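Local coordinates for protein toluene, o-xylene monooxygenase oxygenase subunit (Pseudomonas stutzeri, PDB 2INC) that probably serves as a helical, non-metal subunit of the diiron hydroxylase component that oxidises toluene and o-xylene, at residues L5-S9 / H10-N14; A139-S142 / T143-N146; E294-C297 / S298-D302. All coordinates share one frame; numbering follows the deposited sequence.

Interaction 1 of 3, residues L5-S9 / H10-N14; sequences LKTWS and HLAGN
Trp8 and His10 lie side by side and point the same way, their ring planes only 14° apart. The five-membered ring of Trp8 and the imidazole have centroids 5.2 Å apart, so they are slid past one another and barely overlap. His10 has CG between its own N and carbonyl carbon (chi1 66°), which swings the ring back along the tryptophan and brings NE2 to 3.5 Å from Trp8 CD1.

The apolar contacts follow the same bend. Leu11 CD1 comes to the indole edge, near its plane, 3.9 Å from Trp8 CD1. Thr7 turns its methyl toward the backbone beyond the bend, with CG2 3.7 Å from Ala12 CA; the small alanine suits this close approach.

Backbone bonds close the turn. Leu11 N donates to Trp8 O at 2.9 Å, and a weak bond joins Ala12 N to Ser9 O.

The polar ends find partners beyond the turn: Trp8 NE1 bonds Val23 O of the same chain, whereas Thr7 OG1 and Ser9 OG bond an aromatic and an acidic side chain of another protein chain. The chemistry implies a tail that folds by a backbone turn and apolar packing, while its hydroxyls fasten it to a partner subunit.

Interaction 2 of 3, residues A139-S142 / T143-N146; sequences APAS and TITN
Ile144 folds back over the residues that lead into its own helix, and the tightest side-chain packing gathers around its branches. With CG2 anti to the backbone N and CG1 beside it (chi1 -63°), the methyl CG2 presses on Ala139 CB at 3.6 Å, while the extended CG1 arm sends CD1 to 3.9 Å from Ala141 CB. Ala139 and Ala141 suit these places because a single methyl lets the branched side chain settle close to the backbone. An alanine at Ile144 would probably open a gap beside Ala139 and Ala141 and deprive Pro140 of an apolar neighbour.

The backbone is bonded just as the helix begins. Ala141, at the N-cap position, offers its carbonyl to Thr145 N in a nearly straight bond (2.9 Å, 172°) and to Ile144 N in a weak one. The next bond in the series joins Asn146 N to Ser142 O at 2.9 Å.

Packing is looser at the partly exposed Pro140, whose ring crosses Ile144 obliquely and meets CD1 through CD at 4.0 Å.

Another protein chain packs on Thr145 and Asn146. Hydroxyls tie this junction between helices 121-138 and 142-172 to its own chain: Ser142 OG bonds Ser25 O and Leu28 N, at helix 20-25 and the loop after it, Thr143 OG1 bonds Phe68 O in another loop, and Thr145 OG1 reaches back to His136 O on helix 121-138.

Interaction 3 of 3, residues E294-C297 / S298-D302; sequences EAYC and SALPD
Ser298 meets Glu294 one helical turn back through both backbone and side chain. Ser298 N donates to Glu294 O at 3.0 Å, a bond spanning four residues. The hydroxyl lies over the same turn because Ser298 OG sits between its own N and carbonyl carbon (chi1 74°), within weak bonding distance of both Glu294 O and Ala295 O; its single proton can serve either. Serine suits this exposed position, since its short hydroxyl can fold back on the turn's carbonyls.

The later backbone bonds span three residues instead of four. Ala299 N donates to Tyr296 O at 3.2 Å and Leu300 N to Cys297 O at 3.1 Å, consistent with a helix tightening toward 3-10 geometry at its end.

Apolar contact is slighter: Leu300 CD1 approaches Tyr296 CE2 obliquely at 4.3 Å. Both residues are buried, as is Cys297, which packs on Ala306 and Ile307. The tyrosine ring stands edge-to-face with Trp192 and Phe117 and bonds Phe117 O through OH, so an aromatic side chain with a polar end suits this buried place among aromatic rings.

Charge enters through Glu294, whose OE2 forms a salt bridge with Lys311 on helix 303-319. The arrangement is that of a helix C-terminus running into a short turn, with Pro301 in the link and the two joined helices, 274-299 and 303-319, packed together.

How the interactions relate
All three contacts are local along the chain, yet they differ in burial. Interaction 2 is the core one, at a helix start about 15 Å from the chain centre. Interaction 3, at a helix C-terminus, is partly buried on the opposite side of that centre, its centre about 37 Å from that of interaction 2. Interaction 1, in the N-terminal tail, lies farthest out and has most of its residues within reach of another protein chain; interaction 2 meets a protein neighbour at fewer points, and 294-302 meets none. Interactions 1 and 2 do not touch, but both engage residues at or near helix 20-25. Serine and threonine hydroxyls bond between subunits in 5-14, between segments of one chain in 139-146, and within the turn in 294-302.

Interaction 1 of 3, residues L5-S9 / H10-N14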
loop_
_atom_site.group_PDB
_atom_site.type_symbol
_atom_site.label_atom_id
_atom_site.label_comp_id
_atom_site.label_asym_id
_atom_site.label_seq_id
_atom_site.Cartn_x
_atom_site.Cartn_y
_atom_site.Cartn_z
ATOM N N LEU B 5 -0.953 16.605 23.993
ATOM C CA LEU B 5 0.058 15.696 24.537
ATOM C C LEU B 5 0.802 15.044 23.377
ATOM O O LEU B 5 0.368 15.143 22.228
ATOM C CB LEU B 5 -0.599 14.638 25.454
ATOM C CG LEU B 5 -1.391 15.120 26.677
ATOM C CD1 LEU B 5 -2.206 13.995 27.278
ATOM C CD2 LEU B 5 -0.445 15.701 27.729
ATOM N N LYS B 6 1.925 14.400 23.682
ATOM C CA LYS B 6 2.723 13.660 22.705
ATOM C C LYS B 6 2.206 12.244 22.438
ATOM O O LYS B 6 2.657 11.600 21.520
ATOM C CB LYS B 6 4.147 13.493 23.242
ATOM C CG LYS B 6 5.074 14.672 22.975
ATOM C CD LYS B 6 6.449 14.415 23.656
ATOM C CE LYS B 6 7.634 14.577 22.662
ATOM N NZ LYS B 6 7.565 15.885 21.904
ATOM N N THR B 7 1.320 11.749 23.279
ATOM C CA THR B 7 0.854 10.366 23.214
ATOM C C THR B 7 -0.505 10.398 23.872
ATOM O O THR B 7 -0.951 11.481 24.259
ATOM C CB THR B 7 1.844 9.385 23.914
ATOM O OG1 THR B 7 1.388 8.031 23.732
ATOM C CG2 THR B 7 1.955 9.661 25.395
ATOM N N TRP B 8 -1.178 9.253 24.005
ATOM C CA TRP B 8 -2.460 9.203 24.712
ATOM C C TRP B 8 -2.269 9.595 26.172
ATOM O O TRP B 8 -1.257 9.251 26.812
ATOM C CB TRP B 8 -3.057 7.801 24.750
ATOM C CG TRP B 8 -3.365 7.133 23.442
ATOM C CD1 TRP B 8 -3.031 5.843 23.092
ATOM C CD2 TRP B 8 -4.135 7.654 22.360
ATOM N NE1 TRP B 8 -3.512 5.553 21.856
ATOM C CE2 TRP B 8 -4.204 6.633 21.372
ATOM C CE3 TRP B 8 -4.783 8.878 22.118
ATOM C CZ2 TRP B 8 -4.858 6.811 20.134
ATOM C CZ3 TRP B 8 -5.454 9.062 20.878
ATOM C CH2 TRP B 8 -5.490 8.018 19.908
ATOM N N SER B 9 -3.264 10.266 26.725
ATOM C CA SER B 9 -3.204 10.650 28.168
ATOM C C SER B 9 -2.844 9.496 29.132
ATOM O O SER B 9 -2.092 9.717 30.073
ATOM C CB SER B 9 -4.462 11.387 28.605
ATOM O OG SER B 9 -5.613 10.628 28.237
ATOM N N HIS B 10 -3.309 8.268 28.869
ATOM C CA HIS B 10 -3.024 7.144 29.757
ATOM C C HIS B 10 -1.599 6.618 29.643
ATOM O O HIS B 10 -1.162 5.838 30.498
ATOM C CB HIS B 10 -4.053 5.983 29.608
ATOM C CG HIS B 10 -4.014 5.290 28.276
ATOM N ND1 HIS B 10 -3.417 4.059 28.082
ATOM C CD2 HIS B 10 -4.535 5.648 27.076
ATOM C CE1 HIS B 10 -3.528 3.712 26.807
ATOM N NE2 HIS B 10 -4.216 4.650 26.178
ATOM N N LEU B 11 -0.883 7.034 28.598
ATOM C CA LEU B 11 0.514 6.663 28.399
ATOM C C LEU B 11 1.469 7.830 28.620
ATOM O O LEU B 11 2.687 7.676 28.479
ATOM C CB LEU B 11 0.738 6.128 26.977
ATOM C CG LEU B 11 -0.116 4.924 26.560
ATOM C CD1 LEU B 11 0.066 4.654 25.109
ATOM C CD2 LEU B 11 0.253 3.710 27.388
ATOM N N ALA B 12 0.931 9.002 28.918
ATOM C CA ALA B 12 1.781 10.187 29.050
ATOM C C ALA B 12 2.719 9.976 30.245
ATOM O O ALA B 12 2.280 9.522 31.291
ATOM C CB ALA B 12 0.921 11.458 29.209
ATOM N N GLY B 13 4.006 10.272 30.089
ATOM C CA GLY B 13 5.000 9.861 31.108
ATOM C C GLY B 13 5.299 8.352 31.060
ATOM O O GLY B 13 5.019 7.613 32.013
ATOM N N ASN B 14 5.874 7.911 29.935
ATOM C CA ASN B 14 6.351 6.534 29.724
ATOM C C ASN B 14 7.865 6.512 29.429
ATOM O O ASN B 14 8.428 5.464 29.051
ATOM C CB ASN B 14 5.595 5.884 28.544
ATOM C CG ASN B 14 4.469 4.963 28.991
ATOM O OD1 ASN B 14 3.906 5.115 30.087
ATOM N ND2 ASN B 14 4.134 3.988 28.137
#

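Interaction 2 of 3, residues A139-S142 / T143-N146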
loop_
_atom_site.group_PDB
_atom_site.type_symbol
_atom_site.label_atom_id
_atom_site.label_comp_id
_atom_site.label_asym_id
_atom_site.label_seq_id
_atom_site.Cartn_x
_atom_site.Cartn_y
_atom_site.Cartn_z
ATOM N N ALA B 139 -11.505 -11.858 29.978
ATOM C CA ALA B 139 -10.238 -11.317 30.551
ATOM C C ALA B 139 -10.419 -9.863 31.018
ATOM O O ALA B 139 -11.170 -9.092 30.394
ATOM C CB ALA B 139 -9.086 -11.371 29.531
ATOM N N PRO B 140 -9.701 -9.461 32.106
ATOM C CA PRO B 140 -9.845 -8.090 32.599
ATOM C C PRO B 140 -9.014 -6.931 31.990
ATOM O O PRO B 140 -9.061 -5.828 32.547
ATOM C CB PRO B 140 -9.471 -8.233 34.077
ATOM C CG PRO B 140 -8.408 -9.313 34.055
ATOM C CD PRO B 140 -8.774 -10.254 32.955
ATOM N N ALA B 141 -8.248 -7.139 30.925
ATOM C CA ALA B 141 -7.422 -6.111 30.308
ATOM C C ALA B 141 -7.403 -6.402 28.814
ATOM O O ALA B 141 -7.263 -7.574 28.406
ATOM C CB ALA B 141 -6.047 -6.183 30.804
ATOM N N SER B 142 -7.457 -5.346 28.005
ATOM C CA SER B 142 -7.402 -5.484 26.540
ATOM C C SER B 142 -6.129 -6.153 26.018
ATOM O O SER B 142 -6.150 -6.858 24.990
ATOM C CB SER B 142 -7.671 -4.129 25.869
ATOM O OG SER B 142 -6.708 -3.167 26.274
ATOM N N THR B 143 -5.014 -5.987 26.700
ATOM C CA THR B 143 -3.785 -6.627 26.242
ATOM C C THR B 143 -3.808 -8.141 26.540
ATOM O O THR B 143 -3.220 -8.909 25.782
ATOM C CB THR B 143 -2.511 -6.045 26.887
ATOM O OG1 THR B 143 -2.737 -5.949 28.303
ATOM C CG2 THR B 143 -2.178 -4.667 26.289
ATOM N N ILE B 144 -4.528 -8.566 27.581
ATOM C CA ILE B 144 -4.720 -10.003 27.840
ATOM C C ILE B 144 -5.718 -10.519 26.788
ATOM O O ILE B 144 -5.447 -11.518 26.120
ATOM C CB ILE B 144 -5.284 -10.264 29.227
ATOM C CG1 ILE B 144 -4.304 -9.799 30.296
ATOM C CG2 ILE B 144 -5.544 -11.767 29.450
ATOM C CD1 ILE B 144 -4.990 -9.808 31.711
ATOM N N THR B 145 -6.853 -9.848 26.641
ATOM C CA THR B 145 -7.797 -10.187 25.554
ATOM C C THR B 145 -7.165 -10.349 24.145
ATOM O O THR B 145 -7.481 -11.317 23.431
ATOM C CB THR B 145 -8.956 -9.168 25.473
ATOM O OG1 THR B 145 -9.794 -9.353 26.596
ATOM C CG2 THR B 145 -9.749 -9.379 24.167
ATOM N N ASN B 146 -6.274 -9.441 23.739
ATOM C CA ASN B 146 -5.703 -9.539 22.409
ATOM C C ASN B 146 -4.833 -10.785 22.222
ATOM O O ASN B 146 -4.885 -11.379 21.163
ATOM C CB ASN B 146 -4.916 -8.305 22.037
ATOM C CG ASN B 146 -5.779 -7.092 21.799
ATOM O OD1 ASN B 146 -5.247 -6.016 21.546
ATOM N ND2 ASN B 146 -7.115 -7.250 21.892
#

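Interaction 3 of 3, residues E294-C297 / S298-D302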
loop_
_atom_site.group_PDB
_atom_site.type_symbol
_atom_site.label_atom_id
_atom_site.label_comp_id
_atom_site.label_asym_id
_atom_site.label_seq_id
_atom_site.Cartn_x
_atom_site.Cartn_y
_atom_site.Cartn_z
ATOM N N GLU B 294 -2.536 -40.197 28.733
ATOM C CA GLU B 294 -2.472 -41.638 28.932
ATOM C C GLU B 294 -3.301 -42.335 27.876
ATOM O O GLU B 294 -2.778 -43.227 27.228
ATOM C CB GLU B 294 -2.868 -42.041 30.357
ATOM C CG GLU B 294 -1.687 -41.815 31.346
ATOM C CD GLU B 294 -2.129 -41.764 32.834
ATOM O OE1 GLU B 294 -3.272 -42.155 33.113
ATOM O OE2 GLU B 294 -1.352 -41.274 33.696
ATOM N N ALA B 295 -4.553 -41.908 27.668
ATOM C CA ALA B 295 -5.472 -42.654 26.811
ATOM C C ALA B 295 -5.065 -42.561 25.349
ATOM O O ALA B 295 -5.176 -43.538 24.598
ATOM C CB ALA B 295 -6.844 -42.166 26.955
ATOM N N TYR B 296 -4.598 -41.379 24.945
ATOM C CA TYR B 296 -4.260 -41.138 23.554
ATOM C C TYR B 296 -2.932 -41.803 23.208
ATOM O O TYR B 296 -2.855 -42.595 22.308
ATOM C CB TYR B 296 -4.231 -39.614 23.289
ATOM C CG TYR B 296 -3.928 -39.207 21.857
ATOM C CD1 TYR B 296 -4.949 -39.055 20.931
ATOM C CD2 TYR B 296 -2.630 -38.923 21.457
ATOM C CE1 TYR B 296 -4.695 -38.687 19.620
ATOM C CE2 TYR B 296 -2.340 -38.555 20.117
ATOM C CZ TYR B 296 -3.387 -38.433 19.212
ATOM O OH TYR B 296 -3.176 -38.045 17.899
ATOM N N CYS B 297 -1.896 -41.507 23.972
ATOM C CA CYS B 297 -0.581 -41.960 23.640
ATOM C C CYS B 297 -0.389 -43.453 23.869
ATOM O O CYS B 297 0.385 -44.073 23.171
ATOM C CB CYS B 297 0.450 -41.158 24.421
ATOM S SG CYS B 297 0.550 -39.425 23.875
ATOM N N SER B 298 -1.118 -44.045 24.806
ATOM C CA SER B 298 -0.959 -45.467 25.040
ATOM C C SER B 298 -1.424 -46.231 23.816
ATOM O O SER B 298 -0.979 -47.348 23.566
ATOM C CB SER B 298 -1.723 -45.928 26.283
ATOM O OG SER B 298 -3.109 -45.957 25.966
ATOM N N ALA B 299 -2.313 -45.630 23.047
ATOM C CA ALA B 299 -2.889 -46.306 21.885
ATOM C C ALA B 299 -2.015 -46.171 20.651
ATOM O O ALA B 299 -2.208 -46.902 19.686
ATOM C CB ALA B 299 -4.286 -45.797 21.609
ATOM N N LEU B 300 -1.068 -45.233 20.671
ATOM C CA LEU B 300 -0.092 -45.075 19.586
ATOM C C LEU B 300 0.946 -46.201 19.666
ATOM O O LEU B 300 1.089 -46.817 20.715
ATOM C CB LEU B 300 0.649 -43.754 19.742
ATOM C CG LEU B 300 -0.064 -42.409 19.551
ATOM C CD1 LEU B 300 0.947 -41.310 19.771
ATOM C CD2 LEU B 300 -0.610 -42.325 18.175
ATOM N N PRO B 301 1.630 -46.512 18.541
ATOM C CA PRO B 301 2.933 -47.175 18.467
ATOM C C PRO B 301 3.926 -46.720 19.548
ATOM O O PRO B 301 4.128 -45.510 19.752
ATOM C CB PRO B 301 3.442 -46.752 17.083
ATOM C CG PRO B 301 2.175 -46.708 16.248
ATOM C CD PRO B 301 1.039 -46.327 17.199
ATOM N N ASP B 302 4.528 -47.673 20.259
ATOM C CA ASP B 302 5.529 -47.318 21.270
ATOM C C ASP B 302 4.861 -46.350 22.280
ATOM O O ASP B 302 5.459 -45.350 22.761
ATOM C CB ASP B 302 6.719 -46.683 20.560
ATOM C CG ASP B 302 8.016 -46.803 21.336
ATOM O OD1 ASP B 302 7.987 -46.937 22.599
ATOM O OD2 ASP B 302 9.070 -46.749 20.651
#